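Clan CA, family C40, NlpC/P60 superfamily cysteine peptidase (PDB 6BIO) probably acts as a cysteine peptidase of the NlpC/P60 family that hydrolyses bacterial peptidoglycan, with bacterial SH3 and catalytic domains in one chain. Local coordinates at residues G124-N129 against L142-K147. Residues are numbered along the deposited sequence; the frame is centred on the assembly and turned at random.
Sequences GFYRIN and LQYKWK
The hydroxyl of Y126 reaches the backbone of the 142-147 loop. W146 N donates a weak hydrogen bond to Y126 OH, at 3.1 Å and bent to 129° at the hydrogen. The carbonyl oxygen Y144 O lies 3.0 Å from the same OH. The edges of the Y144 and W146 rings meet Y126 OH: Y144 CD1 lies 3.7 Å and W146 CD1 3.5 Å from it. The W146 five-membered ring is turned almost at right angles to the Y126 ring, with planes at 86°. In W146, chi1 of 70° puts CG between the backbone N and the carbonyl carbon, and CD1 then lies beside the hydroxyl of Y126. K147 CG lies over one indole face, and F120 also meets this ring.

Nearer the strand the contact is apolar. The L142 methyl CD1 touches Y126 CD2 at 3.5 Å and approaches the ring obliquely. It also meets the branch methyl I128 CG2, at 3.8 Å. On strand 125-130 the CB atoms of Y126 and I128 point toward the loop and that of R127 away from it.

The loop follows strand 133-138 and runs on to helix 154-163. Y144 N is hydrogen-bonded to T87 OG1, which ties the loop to strand 80-88 as well. The chemistry implies a mixed attachment to the SH3 sheet: the buried Y126 brings its hydroxyl to the backbone of Y144 and W146, with W146 N as a weak donor, while its ring packs on L142 CD1.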
ATOM      1  N   GLY A 124       8.146   0.159  12.652  1.00  7.93           N
ATOM      2  CA  GLY A 124       9.157  -0.841  12.973  1.00  8.63           C
ATOM      3  C   GLY A 124       8.663  -1.955  13.866  1.00  8.60           C
ATOM      4  O   GLY A 124       9.461  -2.839  14.209  1.00 10.89           O
ATOM      5  N   PHE A 125       7.355  -1.998  14.146  1.00  7.64           N
ATOM      6  CA  PHE A 125       6.727  -2.954  15.048  1.00  6.84           C
ATOM      7  C   PHE A 125       5.460  -3.514  14.411  1.00  7.27           C
ATOM      8  O   PHE A 125       4.842  -2.861  13.576  1.00  8.04           O
ATOM      9  CB  PHE A 125       6.313  -2.306  16.383  1.00  7.23           C
ATOM     10  CG  PHE A 125       7.463  -1.773  17.221  1.00  7.69           C
ATOM     11  CD1 PHE A 125       8.082  -0.566  16.909  1.00  8.84           C
ATOM     12  CD2 PHE A 125       7.833  -2.421  18.407  1.00  8.39           C
ATOM     13  CE1 PHE A 125       9.095  -0.077  17.721  1.00  8.98           C
ATOM     14  CE2 PHE A 125       8.849  -1.937  19.200  1.00  9.29           C
ATOM     15  CZ  PHE A 125       9.476  -0.751  18.854  1.00  9.61           C
ATOM     16  N   TYR A 126       5.030  -4.710  14.846  1.00  7.05           N
ATOM     17  CA  TYR A 126       3.648  -5.163  14.714  1.00  6.68           C
ATOM     18  C   TYR A 126       2.946  -4.890  16.033  1.00  6.62           C
ATOM     19  O   TYR A 126       3.576  -4.921  17.103  1.00  7.97           O
ATOM     20  CB  TYR A 126       3.550  -6.675  14.434  1.00  7.34           C
ATOM     21  CG  TYR A 126       4.038  -7.122  13.071  1.00  7.12           C
ATOM     22  CD1 TYR A 126       3.203  -7.064  11.957  1.00  7.75           C
ATOM     23  CD2 TYR A 126       5.335  -7.582  12.890  1.00  7.97           C
ATOM     24  CE1 TYR A 126       3.628  -7.456  10.732  1.00  7.91           C
ATOM     25  CE2 TYR A 126       5.765  -8.008  11.643  1.00  9.39           C
ATOM     26  CZ  TYR A 126       4.905  -7.943  10.574  1.00  9.45           C
ATOM     27  OH  TYR A 126       5.266  -8.313   9.316  1.00 12.25           O
ATOM     28  N   ARG A 127       1.633  -4.757  15.985  1.00  5.61           N
ATOM     29  CA  ARG A 127       0.839  -4.832  17.195  1.00  6.41           C
ATOM     30  C   ARG A 127       0.277  -6.234  17.255  1.00  6.64           C
ATOM     31  O   ARG A 127      -0.253  -6.724  16.262  1.00  7.06           O
ATOM     32  CB  ARG A 127      -0.280  -3.798  17.228  1.00  5.96           C
ATOM     33  CG  ARG A 127      -0.884  -3.660  18.633  1.00  6.95           C
ATOM     34  CD  ARG A 127      -1.861  -2.479  18.778  1.00  6.73           C
ATOM     35  NE  ARG A 127      -3.048  -2.635  17.974  1.00  6.80           N
ATOM     36  CZ  ARG A 127      -4.173  -3.211  18.395  1.00  7.40           C
ATOM     37  NH1 ARG A 127      -5.200  -3.318  17.567  1.00  8.34           N
ATOM     38  NH2 ARG A 127      -4.260  -3.706  19.627  1.00  9.26           N
ATOM     39  N   ILE A 128       0.423  -6.886  18.424  1.00  6.31           N
ATOM     40  CA  ILE A 128       0.066  -8.294  18.560  1.00  6.89           C
ATOM     41  C   ILE A 128      -0.706  -8.546  19.841  1.00  7.24           C
ATOM     42  O   ILE A 128      -0.713  -7.740  20.774  1.00  7.15           O
ATOM     43  CB  ILE A 128       1.273  -9.270  18.503  1.00  7.56           C
ATOM     44  CG1 ILE A 128       2.216  -9.057  19.701  1.00  8.50           C
ATOM     45  CG2 ILE A 128       2.025  -9.163  17.205  1.00  7.92           C
ATOM     46  CD1 ILE A 128       3.139 -10.208  19.985  1.00  9.10           C
ATOM     47  N   ASN A 129      -1.337  -9.714  19.854  1.00  8.04           N
ATOM     48  CA  ASN A 129      -1.890 -10.345  21.051  1.00  8.71           C
ATOM     49  C   ASN A 129      -1.120 -11.637  21.291  1.00  9.48           C
ATOM     50  O   ASN A 129      -1.105 -12.522  20.424  1.00 10.14           O
ATOM     51  CB  ASN A 129      -3.370 -10.662  20.824  1.00 10.34           C
ATOM     52  CG  ASN A 129      -4.021 -11.334  22.008  1.00 13.03           C
ATOM     53  OD1 ASN A 129      -3.464 -12.243  22.633  1.00 13.65           O
ATOM     54  ND2 ASN A 129      -5.224 -10.926  22.302  1.00 14.96           N
ATOM     55  N   LEU A 142       9.118 -11.496  14.460  1.00 12.49           N
ATOM     56  CA  LEU A 142       8.051 -12.368  13.991  1.00 11.34           C
ATOM     57  C   LEU A 142       8.405 -13.008  12.669  1.00 12.59           C
ATOM     58  O   LEU A 142       9.095 -12.406  11.842  1.00 13.36           O
ATOM     59  CB  LEU A 142       6.735 -11.599  13.809  1.00 11.71           C
ATOM     60  CG  LEU A 142       6.184 -10.961  15.089  1.00 11.69           C
ATOM     61  CD1 LEU A 142       4.764 -10.468  14.849  1.00 11.37           C
ATOM     62  CD2 LEU A 142       6.210 -11.926  16.305  1.00 12.84           C
ATOM     63  N   GLN A 143       7.853 -14.205  12.444  1.00 13.45           N
ATOM     64  CA  GLN A 143       8.090 -14.942  11.198  1.00 14.89           C
ATOM     65  C   GLN A 143       7.397 -14.259  10.022  1.00 13.81           C
ATOM     66  O   GLN A 143       8.012 -14.094   8.952  1.00 14.62           O
ATOM     67  CB  GLN A 143       7.596 -16.391  11.352  1.00 18.28           C
ATOM     68  CG  GLN A 143       7.615 -17.231  10.088  1.00 23.28           C
ATOM     69  CD  GLN A 143       8.987 -17.424   9.534  1.00 27.07           C
ATOM     70  OE1 GLN A 143       9.972 -17.584  10.279  1.00 28.71           O
ATOM     71  NE2 GLN A 143       9.081 -17.406   8.210  1.00 28.21           N
ATOM     72  N   TYR A 144       6.138 -13.826  10.217  1.00 12.21           N
ATOM     73  CA  TYR A 144       5.332 -13.227   9.153  1.00 11.41           C
ATOM     74  C   TYR A 144       5.943 -11.916   8.718  1.00 11.32           C
ATOM     75  O   TYR A 144       6.356 -11.102   9.536  1.00 12.84           O
ATOM     76  CB  TYR A 144       3.918 -12.983   9.679  1.00 10.76           C
ATOM     77  CG  TYR A 144       2.935 -12.401   8.658  1.00 10.50           C
ATOM     78  CD1 TYR A 144       2.818 -11.019   8.469  1.00 10.27           C
ATOM     79  CD2 TYR A 144       2.122 -13.232   7.893  1.00 10.37           C
ATOM     80  CE1 TYR A 144       1.920 -10.490   7.540  1.00 10.23           C
ATOM     81  CE2 TYR A 144       1.272 -12.737   6.954  1.00 10.12           C
ATOM     82  CZ  TYR A 144       1.162 -11.361   6.779  1.00 10.03           C
ATOM     83  OH  TYR A 144       0.309 -10.787   5.879  1.00 11.05           O
ATOM     84  N   LYS A 145       5.923 -11.670   7.410  1.00 10.21           N
ATOM     85  CA  LYS A 145       6.385 -10.420   6.807  1.00 10.92           C
ATOM     86  C   LYS A 145       5.248  -9.830   5.970  1.00  9.87           C
ATOM     87  O   LYS A 145       4.693 -10.515   5.104  1.00 10.76           O
ATOM     88  CB  LYS A 145       7.605 -10.674   5.924  1.00 13.66           C
ATOM     89  CG  LYS A 145       8.767 -11.288   6.608  1.00 18.29           C
ATOM     90  CD  LYS A 145       9.529 -10.265   7.380  1.00 22.25           C
ATOM     91  CE  LYS A 145      10.719 -10.919   8.085  1.00 24.90           C
ATOM     92  NZ  LYS A 145      10.257 -11.665   9.272  1.00 26.93           N
ATOM     93  N   TRP A 146       4.878  -8.584   6.251  1.00  9.18           N
ATOM     94  CA  TRP A 146       3.765  -7.976   5.527  1.00  9.54           C
ATOM     95  C   TRP A 146       4.167  -7.508   4.141  1.00  9.62           C
ATOM     96  O   TRP A 146       3.306  -7.344   3.279  1.00 10.06           O
ATOM     97  CB  TRP A 146       3.155  -6.845   6.362  1.00  9.67           C
ATOM     98  CG  TRP A 146       4.000  -5.636   6.505  1.00  8.85           C
ATOM     99  CD1 TRP A 146       4.979  -5.364   7.446  1.00  9.53           C
ATOM    100  CD2 TRP A 146       3.972  -4.517   5.626  1.00  8.40           C
ATOM    101  NE1 TRP A 146       5.543  -4.145   7.181  1.00  9.93           N
ATOM    102  CE2 TRP A 146       4.928  -3.600   6.082  1.00  9.55           C
ATOM    103  CE3 TRP A 146       3.181  -4.169   4.517  1.00  8.68           C
ATOM    104  CZ2 TRP A 146       5.122  -2.371   5.450  1.00 10.14           C
ATOM    105  CZ3 TRP A 146       3.387  -2.961   3.914  1.00  9.96           C
ATOM    106  CH2 TRP A 146       4.337  -2.090   4.370  1.00  9.98           C
ATOM    107  N   LYS A 147       5.457  -7.315   3.904  1.00  9.99           N
ATOM    108  CA  LYS A 147       5.982  -7.027   2.581  1.00 11.36           C
ATOM    109  C   LYS A 147       7.281  -7.806   2.402  1.00 13.61           C
ATOM    110  O   LYS A 147       7.846  -8.352   3.361  1.00 13.79           O
ATOM    111  CB  LYS A 147       6.189  -5.520   2.340  1.00 11.28           C
ATOM    112  CG  LYS A 147       7.268  -4.880   3.190  1.00 11.48           C
ATOM    113  CD  LYS A 147       7.469  -3.426   2.802  1.00 10.89           C
ATOM    114  CE  LYS A 147       8.466  -2.727   3.704  1.00 11.32           C
ATOM    115  NZ  LYS A 147       8.508  -1.283   3.434  1.00 11.37           N
TER